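Local coordinates for protein GlcNAc-alpha-1,4-Gal-releasing endo-beta-galactosidase (Clostridium perfringens, PDB 1UPS) that probably hydrolyses O-glycosidic bonds as a family 16 endo-beta-galactosidase, releasing GlcNAc-alpha-1,4-Gal from glycans, at residues 166-171 with 196-201. Numbering follows the deposited sequence.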
ATOM      1  N   THR A 166       8.647   5.941 -13.375  1.00  8.83           N
ATOM      2  CA  THR A 166       9.130   6.693 -12.221  1.00  8.91           C
ATOM      3  C   THR A 166       8.212   6.542 -11.016  1.00  8.96           C
ATOM      4  O   THR A 166       8.276   7.365 -10.090  1.00  8.46           O
ATOM      5  CB  THR A 166       9.154   8.211 -12.578  1.00  8.52           C
ATOM      6  OG1 THR A 166       7.854   8.555 -13.100  1.00  9.79           O
ATOM      7  CG2 THR A 166      10.120   8.523 -13.732  1.00 10.08           C
ATOM      8  N   GLY A 167       7.335   5.529 -11.021  1.00  9.26           N
ATOM      9  CA  GLY A 167       6.413   5.329  -9.905  1.00  9.53           C
ATOM     10  C   GLY A 167       7.091   5.225  -8.543  1.00 10.24           C
ATOM     11  O   GLY A 167       8.195   4.674  -8.424  1.00 10.46           O
ATOM     12  N   GLU A 168       6.431   5.767  -7.518  1.00  9.38           N
ATOM     13  CA  GLU A 168       6.895   5.647  -6.121  1.00  9.36           C
ATOM     14  C   GLU A 168       5.797   4.974  -5.306  1.00  9.46           C
ATOM     15  O   GLU A 168       4.635   5.390  -5.379  1.00  9.49           O
ATOM     16  CB  GLU A 168       7.169   7.030  -5.517  1.00  9.55           C
ATOM     17  CG  GLU A 168       7.582   6.950  -4.043  1.00  9.66           C
ATOM     18  CD  GLU A 168       7.929   8.295  -3.424  1.00 12.35           C
ATOM     19  OE1 GLU A 168       8.183   8.299  -2.201  1.00 11.66           O
ATOM     20  OE2 GLU A 168       7.951   9.321  -4.139  1.00  9.83           O
ATOM     21  N   ILE A 169       6.150   3.925  -4.562  1.00  9.17           N
ATOM     22  CA  ILE A 169       5.230   3.329  -3.582  1.00  9.39           C
ATOM     23  C   ILE A 169       5.884   3.415  -2.221  1.00  9.88           C
ATOM     24  O   ILE A 169       6.933   2.810  -1.998  1.00 10.05           O
ATOM     25  CB  ILE A 169       4.884   1.844  -3.897  1.00  9.81           C
ATOM     26  CG1 ILE A 169       4.304   1.685  -5.309  1.00 10.30           C
ATOM     27  CG2 ILE A 169       3.920   1.265  -2.817  1.00  9.90           C
ATOM     28  CD1 ILE A 169       4.290   0.208  -5.782  1.00 12.14           C
ATOM     29  N   ASP A 170       5.284   4.191  -1.313  1.00 10.45           N
ATOM     30  CA  ASP A 170       5.801   4.256   0.046  1.00  9.61           C
ATOM     31  C   ASP A 170       5.048   3.202   0.850  1.00  9.48           C
ATOM     32  O   ASP A 170       3.938   3.451   1.303  1.00  9.76           O
ATOM     33  CB  ASP A 170       5.591   5.656   0.615  1.00 10.28           C
ATOM     34  CG  ASP A 170       6.235   6.710  -0.251  1.00 11.62           C
ATOM     35  OD1 ASP A 170       7.433   6.533  -0.596  1.00 12.11           O
ATOM     36  OD2 ASP A 170       5.602   7.695  -0.670  1.00 14.11           O
ATOM     37  N   ILE A 171       5.617   2.004   0.951  1.00  9.46           N
ATOM     38  CA  ILE A 171       4.921   0.880   1.608  1.00  9.70           C
ATOM     39  C   ILE A 171       4.776   1.166   3.089  1.00  9.84           C
ATOM     40  O   ILE A 171       3.770   0.805   3.697  1.00  9.73           O
ATOM     41  CB  ILE A 171       5.663  -0.467   1.387  1.00  9.67           C
ATOM     42  CG1 ILE A 171       5.926  -0.709  -0.111  1.00 10.87           C
ATOM     43  CG2 ILE A 171       4.866  -1.646   1.973  1.00  9.81           C
ATOM     44  CD1 ILE A 171       7.004  -1.793  -0.347  1.00 10.95           C
ATOM     45  N   THR A 196      -1.706   9.193 -10.651  1.00 13.96           N
ATOM     46  CA  THR A 196      -1.244  10.500 -11.135  1.00 14.74           C
ATOM     47  C   THR A 196      -1.467  11.666 -10.182  1.00 15.03           C
ATOM     48  O   THR A 196      -1.056  12.779 -10.485  1.00 16.08           O
ATOM     49  CB  THR A 196      -1.818  10.833 -12.527  1.00 15.02           C
ATOM     50  OG1 THR A 196      -3.246  10.748 -12.482  1.00 17.13           O
ATOM     51  CG2 THR A 196      -1.408   9.784 -13.532  1.00 15.99           C
ATOM     52  N   SER A 197      -2.158  11.427  -9.067  1.00 15.26           N
ATOM     53  CA  SER A 197      -2.167  12.348  -7.922  1.00 15.27           C
ATOM     54  C   SER A 197      -1.729  11.560  -6.682  1.00 14.52           C
ATOM     55  O   SER A 197      -2.015  10.367  -6.579  1.00 14.82           O
ATOM     56  CB  SER A 197      -3.565  12.931  -7.687  1.00 15.71           C
ATOM     57  OG  SER A 197      -4.047  13.634  -8.850  1.00 19.26           O
ATOM     58  N   TRP A 198      -1.065  12.223  -5.743  1.00 13.77           N
ATOM     59  CA  TRP A 198      -0.640  11.551  -4.502  1.00 13.72           C
ATOM     60  C   TRP A 198      -1.853  10.938  -3.815  1.00 13.84           C
ATOM     61  O   TRP A 198      -2.935  11.552  -3.796  1.00 13.35           O
ATOM     62  CB  TRP A 198       0.008  12.554  -3.538  1.00 14.09           C
ATOM     63  CG  TRP A 198       1.460  12.717  -3.748  1.00 14.74           C
ATOM     64  CD1 TRP A 198       2.089  13.747  -4.388  1.00 14.86           C
ATOM     65  CD2 TRP A 198       2.477  11.799  -3.366  1.00 14.39           C
ATOM     66  NE1 TRP A 198       3.449  13.535  -4.409  1.00 14.49           N
ATOM     67  CE2 TRP A 198       3.713  12.342  -3.786  1.00 15.29           C
ATOM     68  CE3 TRP A 198       2.476  10.565  -2.696  1.00 14.57           C
ATOM     69  CZ2 TRP A 198       4.930  11.688  -3.580  1.00 14.85           C
ATOM     70  CZ3 TRP A 198       3.701   9.912  -2.486  1.00 14.51           C
ATOM     71  CH2 TRP A 198       4.908  10.491  -2.924  1.00 15.81           C
ATOM     72  N   THR A 199      -1.687   9.728  -3.269  1.00 13.19           N
ATOM     73  CA  THR A 199      -2.645   9.190  -2.295  1.00 13.30           C
ATOM     74  C   THR A 199      -1.837   8.877  -1.043  1.00 13.62           C
ATOM     75  O   THR A 199      -0.754   8.337  -1.157  1.00 12.62           O
ATOM     76  CB  THR A 199      -3.424   7.954  -2.846  1.00 14.16           C
ATOM     77  OG1 THR A 199      -4.385   7.506  -1.864  1.00 14.05           O
ATOM     78  CG2 THR A 199      -2.507   6.735  -3.091  1.00 14.09           C
ATOM     79  N   ILE A 200      -2.341   9.283   0.126  1.00 12.91           N
ATOM     80  CA  ILE A 200      -1.610   9.155   1.394  1.00 13.51           C
ATOM     81  C   ILE A 200      -2.644   8.851   2.492  1.00 13.52           C
ATOM     82  O   ILE A 200      -3.682   9.518   2.584  1.00 13.90           O
ATOM     83  CB  ILE A 200      -0.894  10.477   1.782  1.00 13.57           C
ATOM     84  CG1 ILE A 200       0.034  11.010   0.676  1.00 15.02           C
ATOM     85  CG2 ILE A 200      -0.157  10.327   3.140  1.00 15.64           C
ATOM     86  CD1 ILE A 200       0.357  12.516   0.851  1.00 17.48           C
ATOM     87  N   SER A 201      -2.377   7.836   3.305  1.00 13.38           N
ATOM     88  CA  SER A 201      -3.171   7.629   4.517  1.00 13.34           C
ATOM     89  C   SER A 201      -2.276   7.254   5.679  1.00 13.54           C
ATOM     90  O   SER A 201      -1.183   6.752   5.472  1.00 12.59           O
ATOM     91  CB  SER A 201      -4.245   6.551   4.314  1.00 13.92           C
ATOM     92  OG  SER A 201      -3.670   5.298   3.977  1.00 15.48           O
TER
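The six-membered ring of Trp198 turns its edge to two acids, Glu168 and Asp170, which stand side by side on strand 168-170. Trp198 comes just ahead of strand 199-204, which is separated from strand 168-170 by strand 181-187, and the CA atoms of Asp170 and Ile200 are still 9.0 Å apart. Indole is long enough to bridge that gap. Although the CB of Trp198 does not aim at segment 166-171, the ring reaches over Ala185 and stacks with Tyr187 on the intervening strand, bringing CZ3 and CH2 up to the carboxylates.

Glu168 has CG anti to the backbone N (chi1 177°) and is extended beyond it, which carries its carboxylate out from the sheet; OE2 lies 3.5 Å from CH2 of Trp198, near the ring plane. Its carboxylate is turned almost perpendicular to the indole, 81° between planes, and a hydrogen bond from NE1 of Trp189 to OE2 helps orient it. The shorter Asp170, its CG anti to the carbonyl carbon, places its carboxylate nearly coplanar with the ring, at 12°, with OD2 3.4 Å from CZ3 of Trp198. Alternation along the strand puts both acids on one face, while Ile169 points the other way and packs on Leu226 and Phe228 between the sheets. With these torsions OE1 of Glu168 comes to 2.5 Å from OD1 of Asp170.

The sequence Glu168-Ile169-Asp170 matches the start of the family 16 signature, whose first glutamate is the nucleophile in characterised relatives; Glu168 probably has that role here, with Asp170 as its companion. Trp198, largely open to solvent, would then help wall the cleft. Because carboxylate oxygens meet C-H edges rather than the pi face, the contact is probably mildly attractive electrostatically, and may help limit the acids' movement without spending their polar oxygens on a strong bond to Trp198.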